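Local atomic coordinates of biliverdin reductase (Synechocystis sp., PDB entry 5B3V), a protein that binds NADP and biliverdin and probably uses the reduced nucleotide to convert biliverdin to bilirubin. Residues 216-221 and 240-245; 39-44 and 72-77; 129-134 and 303-308. All coordinates share one frame; numbering follows the deposited sequence.

Contact 1 (216-221 and 240-245); sequences YFRACL and KGEVFH. With BLA (biliverdine IX alpha), chain F.
NH1 of R218 donates to OE1 of E242 over 2.8 Å in a salt bridge with an N-H...O angle of 158°. The oxygen lies close to the guanidinium plane; a single N-H, from NH1, meets OE1 nearly along its C-O axis, with the two flat groups turned 53° apart. E242 has CG anti to its carbonyl carbon (chi1 -72°), which with the extended chain beyond carries the carboxylate to NH1, and it crosses R218 at about a right angle; its OE2 is taken by the backbone N of A167.

The same two residues also pair through the backbone, where E242 N donates to R218 O at 3.0 Å. Just beyond, C220 N meets K240 O at 3.0 Å and K240 N returns to C220 O at 3.2 Å, the antiparallel ladder of the 217-228/233-241 hairpin. Strand 217-228 has a classic bulge at R218 and A219, both set against W209 of strand 199-210. A219 CB points toward the 240-245 segment and lies 3.7 Å from V243 CG2, while F244 turns its ring edge to C220 O and to L221 CB.

K240 stretches its chain out and brings NZ to carboxylate O1A of the chain F biliverdin. T172 O and Y238 OH also bind that NZ, and Y173 makes a cation-pi contact with K240. The hairpin end thus probably presents a fixed positive charge to one propionate of the pigment.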
loop_
_atom_site.group_PDB
_atom_site.type_symbol
_atom_site.label_atom_id
_atom_site.label_comp_id
_atom_site.label_asym_id
_atom_site.label_seq_id
_atom_site.Cartn_x
_atom_site.Cartn_y
_atom_site.Cartn_z
ATOM N N TYR A 216 8.416 19.647 -5.764
ATOM C CA TYR A 216 8.444 18.996 -4.469
ATOM C C TYR A 216 7.621 19.810 -3.482
ATOM O O TYR A 216 7.415 21.014 -3.654
ATOM C CB TYR A 216 9.878 18.854 -3.958
ATOM C CG TYR A 216 10.709 17.867 -4.740
ATOM C CD1 TYR A 216 10.741 16.525 -4.393
ATOM C CD2 TYR A 216 11.456 18.279 -5.839
ATOM C CE1 TYR A 216 11.490 15.619 -5.113
ATOM C CE2 TYR A 216 12.208 17.382 -6.566
ATOM C CZ TYR A 216 12.223 16.051 -6.198
ATOM O OH TYR A 216 12.968 15.139 -6.911
ATOM N N PHE A 217 7.153 19.138 -2.438
ATOM C CA PHE A 217 6.497 19.808 -1.322
ATOM C C PHE A 217 7.216 19.447 -0.033
ATOM O O PHE A 217 7.676 18.315 0.135
ATOM C CB PHE A 217 4.997 19.452 -1.224
ATOM C CG PHE A 217 4.714 17.971 -1.180
ATOM C CD1 PHE A 217 4.777 17.265 0.010
ATOM C CD2 PHE A 217 4.351 17.294 -2.334
ATOM C CE1 PHE A 217 4.510 15.909 0.041
ATOM C CE2 PHE A 217 4.080 15.938 -2.310
ATOM C CZ PHE A 217 4.160 15.246 -1.122
ATOM N N ARG A 218 7.313 20.414 0.876
ATOM C CA ARG A 218 7.936 20.129 2.160
ATOM C C ARG A 218 6.964 19.508 3.151
ATOM O O ARG A 218 7.406 18.887 4.125
ATOM C CB ARG A 218 8.552 21.403 2.749
ATOM C CG ARG A 218 7.603 22.587 2.837
ATOM C CD ARG A 218 8.368 23.897 2.976
ATOM N NE ARG A 218 7.539 24.976 3.506
ATOM C CZ ARG A 218 7.445 25.282 4.795
ATOM N NH1 ARG A 218 8.130 24.588 5.696
ATOM N NH2 ARG A 218 6.667 26.281 5.187
ATOM N N ALA A 219 5.660 19.642 2.916
ATOM C CA ALA A 219 4.655 19.049 3.789
ATOM C C ALA A 219 3.320 18.977 3.063
ATOM O O ALA A 219 3.079 19.695 2.087
ATOM C CB ALA A 219 4.508 19.836 5.097
ATOM N N CYS A 220 2.459 18.091 3.560
ATOM C CA CYS A 220 1.103 17.954 3.053
ATOM C C CYS A 220 0.201 17.478 4.181
ATOM O O CYS A 220 0.605 16.677 5.028
ATOM C CB CYS A 220 1.024 16.983 1.865
ATOM S SG CYS A 220 1.428 15.261 2.237
ATOM N N LEU A 221 -1.020 18.002 4.191
ATOM C CA LEU A 221 -2.084 17.541 5.073
ATOM C C LEU A 221 -3.253 17.118 4.198
ATOM O O LEU A 221 -3.782 17.931 3.429
ATOM C CB LEU A 221 -2.508 18.636 6.056
ATOM C CG LEU A 221 -3.674 18.338 7.005
ATOM C CD1 LEU A 221 -3.319 17.244 8.003
ATOM C CD2 LEU A 221 -4.103 19.607 7.721
ATOM N N LYS A 240 2.420 14.737 6.747
ATOM C CA LYS A 240 3.848 14.506 6.892
ATOM C C LYS A 240 4.588 15.738 6.403
ATOM O O LYS A 240 4.056 16.537 5.629
ATOM C CB LYS A 240 4.303 13.259 6.124
ATOM C CG LYS A 240 4.660 13.502 4.667
ATOM C CD LYS A 240 4.973 12.187 3.974
ATOM C CE LYS A 240 5.306 12.388 2.506
ATOM N NZ LYS A 240 5.114 11.131 1.728
ATOM N N GLY A 241 5.811 15.889 6.880
ATOM C CA GLY A 241 6.674 16.955 6.430
ATOM C C GLY A 241 7.045 17.933 7.528
ATOM O O GLY A 241 6.966 17.648 8.726
ATOM N N GLU A 242 7.434 19.132 7.091
ATOM C CA GLU A 242 8.146 20.065 7.956
ATOM C C GLU A 242 7.248 20.781 8.961
ATOM O O GLU A 242 7.751 21.232 9.995
ATOM C CB GLU A 242 8.884 21.101 7.106
ATOM C CG GLU A 242 10.108 20.561 6.376
ATOM C CD GLU A 242 10.713 21.573 5.414
ATOM O OE1 GLU A 242 10.220 22.719 5.364
ATOM O OE2 GLU A 242 11.683 21.222 4.709
ATOM N N VAL A 243 5.946 20.919 8.691
ATOM C CA VAL A 243 5.092 21.715 9.571
ATOM C C VAL A 243 4.497 20.908 10.712
ATOM O O VAL A 243 3.733 21.463 11.516
ATOM C CB VAL A 243 3.944 22.391 8.795
ATOM C CG1 VAL A 243 4.499 23.358 7.764
ATOM C CG2 VAL A 243 3.056 21.344 8.146
ATOM N N PHE A 244 4.814 19.623 10.817
ATOM C CA PHE A 244 4.241 18.762 11.842
ATOM C C PHE A 244 5.265 18.529 12.945
ATOM O O PHE A 244 6.358 18.011 12.689
ATOM C CB PHE A 244 3.775 17.439 11.240
ATOM C CG PHE A 244 2.689 17.595 10.216
ATOM C CD1 PHE A 244 1.389 17.873 10.602
ATOM C CD2 PHE A 244 2.968 17.471 8.867
ATOM C CE1 PHE A 244 0.386 18.016 9.659
ATOM C CE2 PHE A 244 1.970 17.615 7.921
ATOM C CZ PHE A 244 0.679 17.887 8.317
ATOM N N HIS A 245 4.901 18.901 14.169
ATOM C CA HIS A 245 5.795 18.811 15.311
ATOM C C HIS A 245 5.418 17.702 16.278
ATOM O O HIS A 245 6.105 17.522 17.288
ATOM C CB HIS A 245 5.836 20.155 16.045
ATOM C CG HIS A 245 6.489 21.243 15.254
ATOM N ND1 HIS A 245 5.838 21.914 14.240
ATOM C CD2 HIS A 245 7.739 21.761 15.308
ATOM C CE1 HIS A 245 6.658 22.801 13.708
ATOM N NE2 HIS A 245 7.816 22.733 14.341
HETATM C CHA BLA F . 5.505 4.168 7.440
HETATM N NA BLA F . 7.189 5.824 8.382
HETATM C C1A BLA F . 6.386 5.451 7.379
HETATM C C2A BLA F . 6.465 6.351 6.357
HETATM C C3A BLA F . 7.335 7.275 6.771
HETATM C C4A BLA F . 7.768 6.948 7.968
HETATM C CMA BLA F . 7.864 8.543 6.115
HETATM C CAA BLA F . 5.646 6.253 5.020
HETATM C CBA BLA F . 6.123 6.793 3.621
HETATM C CGA BLA F . 6.374 8.287 3.305
HETATM O O1A BLA F . 5.373 8.995 3.047
HETATM O O2A BLA F . 7.564 8.656 3.182
HETATM C CHB BLA F . 8.767 7.873 8.661
HETATM N NB BLA F . 9.508 6.321 10.554
HETATM C C1B BLA F . 9.747 7.254 9.639
HETATM C C2B BLA F . 11.005 7.661 9.702
HETATM C C3B BLA F . 11.601 6.944 10.664
HETATM C C4B BLA F . 10.673 6.135 11.179
HETATM C CMB BLA F . 11.542 8.747 8.749
HETATM O OB BLA F . 10.825 5.234 12.186
HETATM C CAB BLA F . 12.858 6.941 11.144
HETATM C CBB BLA F . 13.933 7.891 10.596
HETATM N NC BLA F . 9.575 2.480 10.756
HETATM C C1C BLA F . 10.868 2.397 11.087
HETATM C C2C BLA F . 11.021 1.393 11.941
HETATM C C3C BLA F . 9.843 0.827 12.160
HETATM C C4C BLA F . 8.941 1.509 11.414
HETATM C CMC BLA F . 12.349 0.948 12.573
HETATM O OC BLA F . 11.819 3.237 10.598
HETATM C CAC BLA F . 9.755 -0.226 12.995
HETATM C CBC BLA F . 8.423 -0.929 13.272
HETATM C CHD BLA F . 7.426 1.263 11.309
HETATM N ND BLA F . 6.864 2.823 9.222
HETATM C C1D BLA F . 6.574 2.058 10.294
HETATM C C2D BLA F . 5.269 1.999 10.422
HETATM C C3D BLA F . 4.698 2.730 9.488
HETATM C C4D BLA F . 5.681 3.251 8.712
HETATM C CMD BLA F . 4.526 1.221 11.515
HETATM C CAD BLA F . 3.150 2.747 9.481
HETATM C CBD BLA F . 2.351 3.791 8.690
HETATM C CGD BLA F . 2.543 5.227 9.142
HETATM O O1D BLA F . 2.816 5.421 10.345
HETATM O O2D BLA F . 2.304 6.101 8.284
#

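Contact 2 (39-44 and 72-77); sequences QLVSFW and DPEIDL
V41 and I75 meet through methyl groups where strand 38-44 of the Rossmann fold passes the loop that leads from helix 66-71 into strand 77-80. V41 points its CB at the loop. With CG1 anti to its backbone N (chi1 176°), that methyl lies 3.9 Å from I75 CG2, and the same CG1 also comes 3.5 Å from E74 OE2. The chain of E74 is extended beyond CG and passes V41 obliquely, and its aliphatic CG flanks the valine as well as the carboxylate. I75 turns CG2, not its longer branch, to the strand, which sets it 3.7 Å from S42 OG too; L69 of helix 66-71 packs against both S42 and I75.

The loop is shaped by its own turns. D72 to I75 forms a type I beta turn whose closing bond, I75 N to D72 O, is weak. An Asx turn reinforces it: D72 OD1 accepts from E74 N at 3.1 Å, met from well above the carboxylate plane, with a nearly straight N-H...O angle of 169°. K99 NZ binds the carbonyl oxygens of D72 and I75 and so ties this turn to the rest of the domain, while D76 makes a salt bridge with R15 on strand 14-19.

The polar link between strand and loop goes through water. S42 OG lies 4.3 Å from D72 OD2, and a single water spans that interval, accepting from S42 OG and donating to D72 OD2 at 3.1 Å.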
loop_
_atom_site.group_PDB
_atom_site.type_symbol
_atom_site.label_atom_id
_atom_site.label_comp_id
_atom_site.label_asym_id
_atom_site.label_seq_id
_atom_site.Cartn_x
_atom_site.Cartn_y
_atom_site.Cartn_z
ATOM N N GLN A 39 12.958 -17.829 -8.217
ATOM C CA GLN A 39 14.305 -17.554 -8.701
ATOM C C GLN A 39 14.378 -16.096 -9.130
ATOM O O GLN A 39 13.706 -15.698 -10.087
ATOM C CB GLN A 39 14.642 -18.493 -9.868
ATOM C CG GLN A 39 15.977 -18.259 -10.550
ATOM C CD GLN A 39 16.194 -19.214 -11.714
ATOM O OE1 GLN A 39 15.704 -20.343 -11.702
ATOM N NE2 GLN A 39 16.931 -18.765 -12.724
ATOM N N LEU A 40 15.173 -15.297 -8.419
ATOM C CA LEU A 40 15.348 -13.898 -8.791
ATOM C C LEU A 40 16.286 -13.823 -9.986
ATOM O O LEU A 40 17.450 -14.230 -9.897
ATOM C CB LEU A 40 15.893 -13.071 -7.629
ATOM C CG LEU A 40 16.050 -11.583 -7.969
ATOM C CD1 LEU A 40 14.763 -11.031 -8.570
ATOM C CD2 LEU A 40 16.466 -10.764 -6.756
ATOM N N VAL A 41 15.785 -13.294 -11.097
ATOM C CA VAL A 41 16.493 -13.337 -12.370
ATOM C C VAL A 41 17.109 -11.990 -12.719
ATOM O O VAL A 41 18.300 -11.905 -13.017
ATOM C CB VAL A 41 15.541 -13.824 -13.484
ATOM C CG1 VAL A 41 16.235 -13.774 -14.830
ATOM C CG2 VAL A 41 15.072 -15.228 -13.174
ATOM N N SER A 42 16.312 -10.922 -12.693
ATOM C CA SER A 42 16.777 -9.606 -13.106
ATOM C C SER A 42 16.193 -8.549 -12.177
ATOM O O SER A 42 15.373 -8.842 -11.300
ATOM C CB SER A 42 16.414 -9.327 -14.568
ATOM O OG SER A 42 15.021 -9.470 -14.788
ATOM N N PHE A 43 16.631 -7.307 -12.369
ATOM C CA PHE A 43 16.115 -6.176 -11.610
ATOM C C PHE A 43 16.446 -4.896 -12.363
ATOM O O PHE A 43 17.371 -4.862 -13.179
ATOM C CB PHE A 43 16.682 -6.135 -10.187
ATOM C CG PHE A 43 18.029 -5.476 -10.082
ATOM C CD1 PHE A 43 18.137 -4.139 -9.738
ATOM C CD2 PHE A 43 19.185 -6.197 -10.323
ATOM C CE1 PHE A 43 19.374 -3.536 -9.638
ATOM C CE2 PHE A 43 20.426 -5.601 -10.223
ATOM C CZ PHE A 43 20.520 -4.270 -9.880
ATOM N N TRP A 44 15.678 -3.844 -12.080
ATOM C CA TRP A 44 15.899 -2.531 -12.674
ATOM C C TRP A 44 15.828 -1.471 -11.585
ATOM O O TRP A 44 15.009 -1.567 -10.667
ATOM C CB TRP A 44 14.871 -2.239 -13.777
ATOM C CG TRP A 44 14.962 -0.858 -14.328
ATOM C CD1 TRP A 44 15.856 -0.398 -15.247
ATOM C CD2 TRP A 44 14.114 0.248 -14.003
ATOM N NE1 TRP A 44 15.623 0.930 -15.510
ATOM C CE2 TRP A 44 14.557 1.349 -14.760
ATOM C CE3 TRP A 44 13.023 0.414 -13.144
ATOM C CZ2 TRP A 44 13.948 2.601 -14.683
ATOM C CZ3 TRP A 44 12.421 1.654 -13.069
ATOM C CH2 TRP A 44 12.883 2.733 -13.833
ATOM N N ASP A 72 11.698 -9.436 -21.171
ATOM C CA ASP A 72 12.615 -10.557 -21.031
ATOM C C ASP A 72 11.839 -11.874 -20.993
ATOM O O ASP A 72 11.020 -12.077 -20.086
ATOM C CB ASP A 72 13.428 -10.386 -19.748
ATOM C CG ASP A 72 14.550 -11.404 -19.605
ATOM O OD1 ASP A 72 14.627 -12.355 -20.412
ATOM O OD2 ASP A 72 15.354 -11.255 -18.662
ATOM N N PRO A 73 12.059 -12.782 -21.947
ATOM C CA PRO A 73 11.286 -14.035 -21.948
ATOM C C PRO A 73 11.652 -14.989 -20.823
ATOM O O PRO A 73 10.890 -15.928 -20.572
ATOM C CB PRO A 73 11.608 -14.647 -23.321
ATOM C CG PRO A 73 12.932 -14.064 -23.691
ATOM C CD PRO A 73 12.930 -12.669 -23.132
ATOM N N GLU A 74 12.779 -14.790 -20.138
ATOM C CA GLU A 74 13.212 -15.712 -19.097
ATOM C C GLU A 74 12.796 -15.268 -17.693
ATOM O O GLU A 74 13.335 -15.776 -16.702
ATOM C CB GLU A 74 14.724 -15.941 -19.188
ATOM C CG GLU A 74 15.622 -14.961 -18.458
ATOM C CD GLU A 74 17.089 -15.350 -18.575
ATOM O OE1 GLU A 74 17.487 -15.924 -19.611
ATOM O OE2 GLU A 74 17.859 -15.122 -17.618
ATOM N N ILE A 75 11.836 -14.353 -17.588
ATOM C CA ILE A 75 11.151 -14.099 -16.329
ATOM C C ILE A 75 9.672 -14.408 -16.523
ATOM O O ILE A 75 9.104 -14.196 -17.600
ATOM C CB ILE A 75 11.350 -12.658 -15.806
ATOM C CG1 ILE A 75 10.459 -11.666 -16.554
ATOM C CG2 ILE A 75 12.806 -12.245 -15.923
ATOM C CD1 ILE A 75 10.657 -10.237 -16.115
ATOM N N ASP A 76 9.056 -14.948 -15.470
ATOM C CA ASP A 76 7.633 -15.253 -15.483
ATOM C C ASP A 76 6.796 -14.251 -14.709
ATOM O O ASP A 76 5.580 -14.197 -14.917
ATOM C CB ASP A 76 7.372 -16.649 -14.902
ATOM C CG ASP A 76 8.375 -17.671 -15.374
ATOM O OD1 ASP A 76 8.327 -18.034 -16.566
ATOM O OD2 ASP A 76 9.205 -18.115 -14.554
ATOM N N LEU A 77 7.409 -13.462 -13.830
ATOM C CA LEU A 77 6.668 -12.579 -12.940
ATOM C C LEU A 77 7.437 -11.281 -12.756
ATOM O O LEU A 77 8.644 -11.301 -12.501
ATOM C CB LEU A 77 6.424 -13.257 -11.583
ATOM C CG LEU A 77 5.548 -12.552 -10.543
ATOM C CD1 LEU A 77 4.698 -13.561 -9.790
ATOM C CD2 LEU A 77 6.388 -11.750 -9.558
HETATM O O HOH W 1 14.017 -8.977 -16.998
#

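Contact 3 (129-134 and 303-308); sequences HVEHIE and PLYVDL. With BLA (biliverdine IX alpha), chain G.
Y305 reaches across to the backbone of H132, whose N donates to its hydroxyl OH at 2.8 Å in a nearly straight bond (168°). The edge of the tyrosine ring lies near H132 O, CE2 being 3.2 Å away. V306 sits beside this ring: its CG1 lies above one face, toward the rim, and also touches V130 O and H129 CE1, each at 3.6 Å. H129 has its CG anti to the backbone N (chi1 166°), which swings the imidazole to L304, where CD1 comes within 3.6 Å of H129 ND1 and CD2 lies over one face, toward the rim. A water bridges H129 ND1 to V306 O, donating to the latter. At the next residue, V130 CG2 packs on L308 CD1 at 3.9 Å.

Further out, D290 OD1 on helix 286-300 binds both Y305 OH and H129 NE2. H132 is gripped at both nitrogens, by E134 OE2 through the syn lone pair and by S311 OG, while E131 OE2 takes I133 N.

A phenylalanine in place of Y305 would probably leave the H132 amide without its acceptor and D290 with one partner fewer.

The H132-Y305 bond and the water bridge tie 129-134 to the loop before helix 308-324. With one carboxylate oxygen bound to both rings, their polar ends are probably held in a fixed relation, beside I133 and E134, which touch the chain G biliverdin.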
loop_
_atom_site.group_PDB
_atom_site.type_symbol
_atom_site.label_atom_id
_atom_site.label_comp_id
_atom_site.label_asym_id
_atom_site.label_seq_id
_atom_site.Cartn_x
_atom_site.Cartn_y
_atom_site.Cartn_z
ATOM N N HIS A 129 -1.815 -8.973 -8.538
ATOM C CA HIS A 129 -1.967 -8.872 -7.096
ATOM C C HIS A 129 -1.339 -7.577 -6.604
ATOM O O HIS A 129 -0.214 -7.240 -6.991
ATOM C CB HIS A 129 -1.322 -10.067 -6.392
ATOM C CG HIS A 129 -1.144 -9.873 -4.918
ATOM N ND1 HIS A 129 -2.198 -9.887 -4.030
ATOM C CD2 HIS A 129 -0.031 -9.648 -4.178
ATOM C CE1 HIS A 129 -1.742 -9.686 -2.807
ATOM N NE2 HIS A 129 -0.431 -9.538 -2.869
ATOM N N VAL A 130 -2.070 -6.853 -5.761
ATOM C CA VAL A 130 -1.548 -5.683 -5.066
ATOM C C VAL A 130 -1.286 -6.069 -3.618
ATOM O O VAL A 130 -2.171 -6.602 -2.936
ATOM C CB VAL A 130 -2.515 -4.490 -5.152
ATOM C CG1 VAL A 130 -1.954 -3.302 -4.377
ATOM C CG2 VAL A 130 -2.760 -4.114 -6.602
ATOM N N GLU A 131 -0.067 -5.815 -3.157
ATOM C CA GLU A 131 0.287 -6.094 -1.775
ATOM C C GLU A 131 -0.392 -5.094 -0.846
ATOM O O GLU A 131 -0.484 -3.901 -1.150
ATOM C CB GLU A 131 1.808 -6.052 -1.611
ATOM C CG GLU A 131 2.321 -5.743 -0.208
ATOM C CD GLU A 131 2.334 -4.256 0.100
ATOM O OE1 GLU A 131 2.787 -3.475 -0.759
ATOM O OE2 GLU A 131 1.873 -3.872 1.193
ATOM N N HIS A 132 -0.866 -5.591 0.306
ATOM C CA HIS A 132 -1.484 -4.750 1.336
ATOM C C HIS A 132 -1.058 -5.289 2.703
ATOM O O HIS A 132 -1.798 -6.022 3.363
ATOM C CB HIS A 132 -3.003 -4.712 1.195
ATOM C CG HIS A 132 -3.480 -3.844 0.073
ATOM N ND1 HIS A 132 -3.766 -2.504 0.241
ATOM C CD2 HIS A 132 -3.720 -4.121 -1.230
ATOM C CE1 HIS A 132 -4.161 -1.995 -0.911
ATOM N NE2 HIS A 132 -4.142 -2.954 -1.819
ATOM N N ILE A 133 0.148 -4.902 3.130
ATOM C CA ILE A 133 0.699 -5.385 4.393
ATOM C C ILE A 133 0.036 -4.763 5.612
ATOM O O ILE A 133 0.210 -5.277 6.722
ATOM C CB ILE A 133 2.222 -5.144 4.462
ATOM C CG1 ILE A 133 2.554 -3.662 4.265
ATOM C CG2 ILE A 133 2.947 -6.006 3.439
ATOM C CD1 ILE A 133 4.037 -3.352 4.362
ATOM N N GLU A 134 -0.715 -3.670 5.445
ATOM C CA GLU A 134 -1.481 -3.139 6.567
ATOM C C GLU A 134 -2.579 -4.094 7.005
ATOM O O GLU A 134 -3.037 -4.010 8.149
ATOM C CB GLU A 134 -2.096 -1.780 6.219
ATOM C CG GLU A 134 -3.340 -1.829 5.343
ATOM C CD GLU A 134 -3.022 -2.006 3.870
ATOM O OE1 GLU A 134 -1.863 -2.333 3.540
ATOM O OE2 GLU A 134 -3.930 -1.799 3.041
ATOM N N PRO A 303 -6.163 -19.087 -1.895
ATOM C CA PRO A 303 -6.592 -17.701 -2.118
ATOM C C PRO A 303 -5.726 -16.706 -1.361
ATOM O O PRO A 303 -5.251 -16.968 -0.254
ATOM C CB PRO A 303 -8.034 -17.689 -1.597
ATOM C CG PRO A 303 -8.485 -19.109 -1.703
ATOM C CD PRO A 303 -7.265 -19.936 -1.409
ATOM N N LEU A 304 -5.527 -15.545 -1.977
ATOM C CA LEU A 304 -4.725 -14.494 -1.375
ATOM C C LEU A 304 -5.496 -13.783 -0.269
ATOM O O LEU A 304 -6.729 -13.711 -0.282
ATOM C CB LEU A 304 -4.274 -13.494 -2.439
ATOM C CG LEU A 304 -3.169 -14.043 -3.346
ATOM C CD1 LEU A 304 -3.165 -13.342 -4.692
ATOM C CD2 LEU A 304 -1.811 -13.915 -2.667
ATOM N N TYR A 305 -4.747 -13.254 0.702
ATOM C CA TYR A 305 -5.354 -12.637 1.878
ATOM C C TYR A 305 -6.146 -11.386 1.534
ATOM O O TYR A 305 -7.042 -11.006 2.295
ATOM C CB TYR A 305 -4.274 -12.299 2.905
ATOM C CG TYR A 305 -3.321 -11.226 2.438
ATOM C CD1 TYR A 305 -2.210 -11.547 1.672
ATOM C CD2 TYR A 305 -3.532 -9.890 2.761
ATOM C CE1 TYR A 305 -1.338 -10.575 1.239
ATOM C CE2 TYR A 305 -2.662 -8.910 2.333
ATOM C CZ TYR A 305 -1.565 -9.257 1.571
ATOM O OH TYR A 305 -0.688 -8.289 1.138
ATOM N N VAL A 306 -5.823 -10.732 0.422
ATOM C CA VAL A 306 -6.555 -9.573 -0.063
ATOM C C VAL A 306 -6.956 -9.843 -1.505
ATOM O O VAL A 306 -6.231 -10.500 -2.257
ATOM C CB VAL A 306 -5.722 -8.271 0.054
ATOM C CG1 VAL A 306 -4.495 -8.329 -0.856
ATOM C CG2 VAL A 306 -6.574 -7.046 -0.251
ATOM N N ASP A 307 -8.134 -9.361 -1.876
ATOM C CA ASP A 307 -8.585 -9.454 -3.253
ATOM C C ASP A 307 -8.129 -8.232 -4.033
ATOM O O ASP A 307 -7.987 -7.137 -3.483
ATOM C CB ASP A 307 -10.109 -9.577 -3.325
ATOM C CG ASP A 307 -10.615 -10.890 -2.770
ATOM O OD1 ASP A 307 -9.819 -11.850 -2.708
ATOM O OD2 ASP A 307 -11.808 -10.967 -2.412
ATOM N N LEU A 308 -7.879 -8.436 -5.328
ATOM C CA LEU A 308 -7.615 -7.305 -6.210
ATOM C C LEU A 308 -8.810 -6.359 -6.244
ATOM O O LEU A 308 -8.644 -5.137 -6.344
ATOM C CB LEU A 308 -7.281 -7.803 -7.614
ATOM C CG LEU A 308 -7.016 -6.713 -8.653
ATOM C CD1 LEU A 308 -5.837 -5.847 -8.233
ATOM C CD2 LEU A 308 -6.790 -7.324 -10.023
HETATM C CHA BLA G . 4.087 1.866 4.475
HETATM N NA BLA G . 6.412 2.916 4.107
HETATM C C1A BLA G . 5.157 2.676 3.698
HETATM C C2A BLA G . 4.969 3.286 2.521
HETATM C C3A BLA G . 6.117 3.860 2.183
HETATM C C4A BLA G . 6.997 3.649 3.156
HETATM C CMA BLA G . 6.381 4.663 0.902
HETATM C CAA BLA G . 3.705 3.285 1.637
HETATM C CBA BLA G . 2.912 4.611 1.605
HETATM C CGA BLA G . 2.348 5.023 2.970
HETATM O O1A BLA G . 1.483 4.270 3.470
HETATM O O2A BLA G . 2.748 6.103 3.456
HETATM C CHB BLA G . 8.442 4.189 3.122
HETATM N NB BLA G . 8.782 3.726 5.641
HETATM C C1B BLA G . 9.178 4.234 4.474
HETATM C C2B BLA G . 10.367 4.801 4.643
HETATM C C3B BLA G . 10.725 4.656 5.909
HETATM C C4B BLA G . 9.744 3.997 6.535
HETATM C CMB BLA G . 11.188 5.501 3.558
HETATM O OB BLA G . 9.626 3.597 7.831
HETATM C CAB BLA G . 11.878 5.124 6.402
HETATM C CBB BLA G . 12.184 4.884 7.884
HETATM N NC BLA G . 8.860 0.669 5.975
HETATM C C1C BLA G . 10.161 0.961 5.934
HETATM C C2C BLA G . 10.755 0.498 7.031
HETATM C C3C BLA G . 9.812 -0.106 7.777
HETATM C C4C BLA G . 8.662 0.017 7.115
HETATM C CMC BLA G . 12.265 0.691 7.272
HETATM O OC BLA G . 10.713 1.642 4.894
HETATM C CAC BLA G . 9.854 -0.738 8.964
HETATM C CBC BLA G . 11.172 -0.910 9.728
HETATM C CHD BLA G . 7.328 -0.543 7.632
HETATM N ND BLA G . 5.972 0.857 5.913
HETATM C C1D BLA G . 6.072 -0.062 6.877
HETATM C C2D BLA G . 4.864 -0.537 7.126
HETATM C C3D BLA G . 3.999 0.059 6.320
HETATM C C4D BLA G . 4.679 0.929 5.561
HETATM C CMD BLA G . 4.522 -1.605 8.166
HETATM C CAD BLA G . 2.500 -0.265 6.356
HETATM C CBD BLA G . 1.796 0.889 7.055
HETATM C CGD BLA G . 0.301 0.662 7.252
HETATM O O1D BLA G . -0.009 -0.354 7.907
HETATM O O2D BLA G . -0.482 1.545 6.837
HETATM O O HOH W 2 -4.738 -9.545 -4.310
#

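Contacts 2 and 3 both reach the parallel Rossmann sheet, at strands 38-44 and 128-131, with centres about 22 Å apart and nearest atoms about 8 Å apart. Contact 1 belongs to the other, mixed sheet, its centre about 30 Å from the centre of contact 3 and about 38 Å from that of contact 2. The ligands connect what the chain keeps apart: the K240 side chain of contact 1 is also about 6 Å from the second biliverdin and about 9 Å from NADP, which E131 and I133 of contact 3 touch, so both contacts border one ligand-filled space. Contact 2 stands back, the S42 side chain lying about 14 Å from the nucleotide, though W44 on its strand touches it.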